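Local coordinates for B-type flagellar hook-associated protein 2 (Pseudomonas aeruginosa, PDB 5FHY), which caps the growing tip of the flagellar filament, facilitates polymerization of flagellin there and keeps exported subunits from leaking away, and is essential for motility, at residues T74-I79 against A102-T107; I175-L180 against S190-G195. All blocks are in the same frame, centred on the assembly; numbering follows the deposited sequence.

Contact 1. Residues T74-I79 against A102-T107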
loop_
_atom_site.group_PDB
_atom_site.type_symbol
_atom_site.label_atom_id
_atom_site.label_comp_id
_atom_site.label_asym_id
_atom_site.label_seq_id
_atom_site.Cartn_x
_atom_site.Cartn_y
_atom_site.Cartn_z
ATOM N N THR B 74 -31.619 34.247 -47.582
ATOM C CA THR B 74 -32.284 34.767 -46.395
ATOM C C THR B 74 -32.187 36.281 -46.258
ATOM O O THR B 74 -31.123 36.864 -46.456
ATOM C CB THR B 74 -31.702 34.134 -45.124
ATOM O OG1 THR B 74 -31.649 32.712 -45.282
ATOM C CG2 THR B 74 -32.559 34.476 -43.914
ATOM N N LYS B 75 -33.306 36.916 -45.928
ATOM C CA LYS B 75 -33.311 38.342 -45.648
ATOM C C LYS B 75 -33.615 38.541 -44.169
ATOM O O LYS B 75 -34.413 37.804 -43.593
ATOM C CB LYS B 75 -34.335 39.067 -46.523
ATOM C CG LYS B 75 -34.015 38.998 -48.009
ATOM C CD LYS B 75 -34.993 39.797 -48.848
ATOM C CE LYS B 75 -34.918 41.285 -48.564
ATOM N NZ LYS B 75 -35.816 42.079 -49.449
ATOM N N LEU B 76 -32.993 39.542 -43.559
ATOM C CA LEU B 76 -33.300 39.886 -42.174
ATOM C C LEU B 76 -34.432 40.906 -42.153
ATOM O O LEU B 76 -34.656 41.591 -43.149
ATOM C CB LEU B 76 -32.058 40.432 -41.458
ATOM C CG LEU B 76 -31.064 39.430 -40.854
ATOM C CD1 LEU B 76 -30.353 38.620 -41.933
ATOM C CD2 LEU B 76 -30.039 40.137 -39.967
ATOM N N PRO B 77 -35.158 41.000 -41.028
ATOM C CA PRO B 77 -36.133 42.078 -40.831
ATOM C C PRO B 77 -35.512 43.440 -41.116
ATOM O O PRO B 77 -34.368 43.671 -40.722
ATOM C CB PRO B 77 -36.510 41.947 -39.356
ATOM C CG PRO B 77 -36.336 40.503 -39.063
ATOM C CD PRO B 77 -35.192 40.024 -39.922
ATOM N N ALA B 78 -36.238 44.311 -41.811
ATOM C CA ALA B 78 -35.743 45.657 -42.062
ATOM C C ALA B 78 -35.522 46.371 -40.736
ATOM O O ALA B 78 -36.411 46.408 -39.885
ATOM C CB ALA B 78 -36.717 46.429 -42.935
ATOM N N ILE B 79 -34.335 46.941 -40.565
ATOM C CA ILE B 79 -34.018 47.656 -39.338
ATOM C C ILE B 79 -34.211 49.152 -39.519
ATOM O O ILE B 79 -33.559 49.773 -40.356
ATOM C CB ILE B 79 -32.568 47.393 -38.875
ATOM C CG1 ILE B 79 -32.375 45.924 -38.496
ATOM C CG2 ILE B 79 -32.211 48.292 -37.700
ATOM C CD1 ILE B 79 -31.012 45.631 -37.918
ATOM N N ALA B 102 -31.165 33.766 -38.649
ATOM C CA ALA B 102 -30.292 33.337 -39.734
ATOM C C ALA B 102 -28.886 33.017 -39.242
ATOM O O ALA B 102 -28.078 32.443 -39.970
ATOM C CB ALA B 102 -30.241 34.402 -40.815
ATOM N N GLY B 103 -28.594 33.391 -38.002
ATOM C CA GLY B 103 -27.284 33.142 -37.437
ATOM C C GLY B 103 -26.356 34.298 -37.732
ATOM O O GLY B 103 -25.152 34.120 -37.923
ATOM N N VAL B 104 -26.921 35.498 -37.763
ATOM C CA VAL B 104 -26.121 36.695 -37.945
ATOM C C VAL B 104 -25.931 37.374 -36.604
ATOM O O VAL B 104 -26.899 37.725 -35.931
ATOM C CB VAL B 104 -26.776 37.682 -38.929
ATOM C CG1 VAL B 104 -25.972 38.979 -39.000
ATOM C CG2 VAL B 104 -26.918 37.046 -40.306
ATOM N N SER B 105 -24.675 37.540 -36.212
ATOM C CA SER B 105 -24.353 38.199 -34.959
ATOM C C SER B 105 -23.496 39.412 -35.270
ATOM O O SER B 105 -23.059 39.593 -36.404
ATOM C CB SER B 105 -23.626 37.251 -34.003
ATOM O OG SER B 105 -22.313 36.966 -34.462
ATOM N N ALA B 106 -23.255 40.241 -34.264
ATOM C CA ALA B 106 -22.532 41.486 -34.476
ATOM C C ALA B 106 -21.756 41.914 -33.238
ATOM O O ALA B 106 -22.144 41.617 -32.110
ATOM C CB ALA B 106 -23.492 42.585 -34.901
ATOM N N THR B 107 -20.659 42.625 -33.459
ATOM C CA THR B 107 -19.879 43.183 -32.367
ATOM C C THR B 107 -19.204 44.463 -32.832
ATOM O O THR B 107 -19.374 44.880 -33.976
ATOM C CB THR B 107 -18.814 42.186 -31.865
ATOM O OG1 THR B 107 -18.260 42.652 -30.628
ATOM C CG2 THR B 107 -17.698 42.037 -32.889
#

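Contact 2. Residues I175-L180 against S190-G195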
loop_
_atom_site.group_PDB
_atom_site.type_symbol
_atom_site.label_atom_id
_atom_site.label_comp_id
_atom_site.label_asym_id
_atom_site.label_seq_id
_atom_site.Cartn_x
_atom_site.Cartn_y
_atom_site.Cartn_z
ATOM N N ILE B 175 -13.565 17.949 -51.028
ATOM C CA ILE B 175 -12.899 16.704 -50.690
ATOM C C ILE B 175 -12.780 15.858 -51.946
ATOM O O ILE B 175 -13.407 16.146 -52.964
ATOM C CB ILE B 175 -13.660 15.910 -49.603
ATOM C CG1 ILE B 175 -15.006 15.419 -50.136
ATOM C CG2 ILE B 175 -13.884 16.755 -48.360
ATOM C CD1 ILE B 175 -15.840 14.708 -49.097
ATOM N N THR B 176 -11.951 14.826 -51.880
ATOM C CA THR B 176 -11.879 13.844 -52.948
ATOM C C THR B 176 -11.994 12.460 -52.330
ATOM O O THR B 176 -11.402 12.186 -51.292
ATOM C CB THR B 176 -10.569 13.947 -53.770
ATOM O OG1 THR B 176 -9.471 13.442 -53.002
ATOM C CG2 THR B 176 -10.280 15.385 -54.180
ATOM N N VAL B 177 -12.773 11.593 -52.962
ATOM C CA VAL B 177 -12.909 10.220 -52.500
ATOM C C VAL B 177 -12.501 9.294 -53.631
ATOM O O VAL B 177 -13.207 9.173 -54.632
ATOM C CB VAL B 177 -14.346 9.897 -52.050
ATOM C CG1 VAL B 177 -14.451 8.435 -51.634
ATOM C CG2 VAL B 177 -14.768 10.818 -50.908
ATOM N N ASP B 178 -11.353 8.645 -53.458
ATOM C CA ASP B 178 -10.771 7.783 -54.480
ATOM C C ASP B 178 -10.572 8.513 -55.805
ATOM O O ASP B 178 -10.667 7.914 -56.871
ATOM C CB ASP B 178 -11.645 6.545 -54.686
ATOM C CG ASP B 178 -11.510 5.555 -53.553
ATOM O OD1 ASP B 178 -10.412 5.489 -52.962
ATOM O OD2 ASP B 178 -12.494 4.847 -53.249
ATOM N N GLY B 179 -10.304 9.813 -55.725
ATOM C CA GLY B 179 -10.043 10.617 -56.906
ATOM C C GLY B 179 -11.207 11.501 -57.318
ATOM O O GLY B 179 -11.032 12.457 -58.076
ATOM N N LEU B 180 -12.400 11.188 -56.819
ATOM C CA LEU B 180 -13.593 11.924 -57.219
ATOM C C LEU B 180 -13.842 13.114 -56.306
ATOM O O LEU B 180 -13.939 12.967 -55.092
ATOM C CB LEU B 180 -14.806 10.997 -57.223
ATOM C CG LEU B 180 -14.627 9.724 -58.050
ATOM C CD1 LEU B 180 -15.881 8.867 -57.997
ATOM C CD2 LEU B 180 -14.261 10.076 -59.486
ATOM N N SER B 190 -23.041 14.281 -45.478
ATOM C CA SER B 190 -23.603 12.944 -45.380
ATOM C C SER B 190 -23.942 12.359 -46.743
ATOM O O SER B 190 -24.274 13.083 -47.680
ATOM C CB SER B 190 -24.860 12.961 -44.510
ATOM O OG SER B 190 -24.599 13.524 -43.237
ATOM N N ASP B 191 -23.856 11.036 -46.827
ATOM C CA ASP B 191 -24.191 10.277 -48.027
ATOM C C ASP B 191 -23.395 10.685 -49.278
ATOM O O ASP B 191 -23.863 10.503 -50.402
ATOM C CB ASP B 191 -25.697 10.396 -48.299
ATOM C CG ASP B 191 -26.540 9.774 -47.193
ATOM O OD1 ASP B 191 -25.956 9.260 -46.215
ATOM O OD2 ASP B 191 -27.786 9.802 -47.299
ATOM N N VAL B 192 -22.197 11.233 -49.082
ATOM C CA VAL B 192 -21.249 11.367 -50.183
ATOM C C VAL B 192 -20.828 9.948 -50.527
ATOM O O VAL B 192 -20.748 9.563 -51.694
ATOM C CB VAL B 192 -20.028 12.230 -49.822
ATOM C CG1 VAL B 192 -18.925 12.043 -50.860
ATOM C CG2 VAL B 192 -20.427 13.693 -49.722
ATOM N N ILE B 193 -20.545 9.184 -49.476
ATOM C CA ILE B 193 -20.548 7.731 -49.534
ATOM C C ILE B 193 -21.839 7.286 -48.855
ATOM O O ILE B 193 -22.112 7.695 -47.727
ATOM C CB ILE B 193 -19.323 7.108 -48.831
ATOM C CG1 ILE B 193 -18.033 7.809 -49.259
ATOM C CG2 ILE B 193 -19.230 5.621 -49.137
ATOM C CD1 ILE B 193 -16.799 7.267 -48.568
ATOM N N ASP B 194 -22.633 6.467 -49.542
ATOM C CA ASP B 194 -23.952 6.059 -49.048
ATOM C C ASP B 194 -23.915 5.474 -47.635
ATOM O O ASP B 194 -23.184 4.524 -47.362
ATOM C CB ASP B 194 -24.585 5.042 -50.008
ATOM C CG ASP B 194 -26.088 4.914 -49.819
ATOM O OD1 ASP B 194 -26.751 5.950 -49.602
ATOM O OD2 ASP B 194 -26.605 3.777 -49.888
ATOM N N GLY B 195 -24.704 6.058 -46.739
ATOM C CA GLY B 195 -24.832 5.560 -45.381
ATOM C C GLY B 195 -23.741 6.034 -44.441
ATOM O O GLY B 195 -23.722 5.671 -43.265
#

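Contact 1. Residues T74-I79 against A102-T107
Across this contact the backbones come nearest at Thr74 and Ala102, whose CA atoms are 7.1 Å apart, and the two segments diverge from there. That spacing is too wide for strand pairing and fits side-chain packing between two antiparallel sheets. Both segments belong to the flagellin hook IN motif: 74-79 lies on strand 74-81, outermost in one sheet within this chain, and 102-107 runs into and includes the start of strand 104-111, outermost in the other. Strand 65-71 holds Leu76 from its own sheet, where the backbones of Leu76 and Ile69 are hydrogen-bonded. Helix 88-98 covers the further part of the interface, with Ile95 against both Ile79 and Ala106.

The contact is wholly apolar and small, burying 136 Å² over both sides. Thr74 presents its methyl rather than its hydroxyl: CG2 stands anti to the backbone N while OG1 lies beside that N, and CG2 meets Ala102 CB at 3.9 Å. Leu76, buried, reaches in with a single branch. Its CD1 serves two partners, touching Ala102 CB more loosely at 4.4 Å and crossing the side chain of Val104 at a slant, where the nearest pair is Leu76 CD1 and Val104 CG2 at 4.1 Å.

Contact 2. Residues I175-L180 against S190-G195
Val177 spreads its two methyls over neighbouring residues of the facing loop, CG1 against Ile193 and CG2 against Val192. It ends strand 173-177 of a four-stranded antiparallel sheet and opens the type I' turn of a beta hairpin, whose other arm is strand 180-184. Two backbone bonds close the hairpin, Val177 N to Leu180 O at 2.8 Å and Leu180 N to Val177 O at 3.1 Å. Asp178 and Gly179 take the positive phi values that this turn requires.

The loop 190-195 joins strands 188-190 and 196-200. Its nearest backbone approach, 8.6 Å between the CA atoms of Val177 and Ile193, leaves room for a layer of side chains, and the four that touch are all buried. Val192 CG1 is shared, lying 4.3 Å from Val177 CG2 and 4.4 Å from Ile175 CD1. The latter reaches it through an extended chain, CD1 being anti to CA (chi2 -176°). Within the loop, Gly195 N makes a weak bond of 3.5 Å to Asp191 OD1.

Tyr36 of strand 34-42 packs on Ile193, and Asp178 OD1 accepts a bond from Gln37 N of that strand. A third subunit packs here: its Ile109 touches Val177 and its Arg92 forms a salt bridge with Asp194, so Val177 belongs both to this apolar layer and to a subunit interface.

Ile193 leaves its backbone at a slant to the hairpin, yet its extended chain (chi2 178°) carries the terminal methyl out to the valine, the two side chains crossing obliquely, so that Ile193 CD1 ends 4.0 Å from Val177 CG1.

Both segments of contact 1 precede those of contact 2 in the sequence, and the two contacts lie on opposite sides of the chain's centre: their own centres are 34 Å apart and their nearest atoms about 20 Å. They share no sheet. The segments of contact 1 fall in the flagellin hook IN motif and join two sheets beside helix 88-98, whereas contact 2 belongs to the FliD C-terminal region and packs a hairpin against a loop. Subunit packing nevertheless relates them: Thr107 of one copy meets Asp194 of another, bringing residues of the two contacts' segments together. Such packing between copies is consistent with an oligomeric cap, the function of full-length FliD, of which this chain is one piece.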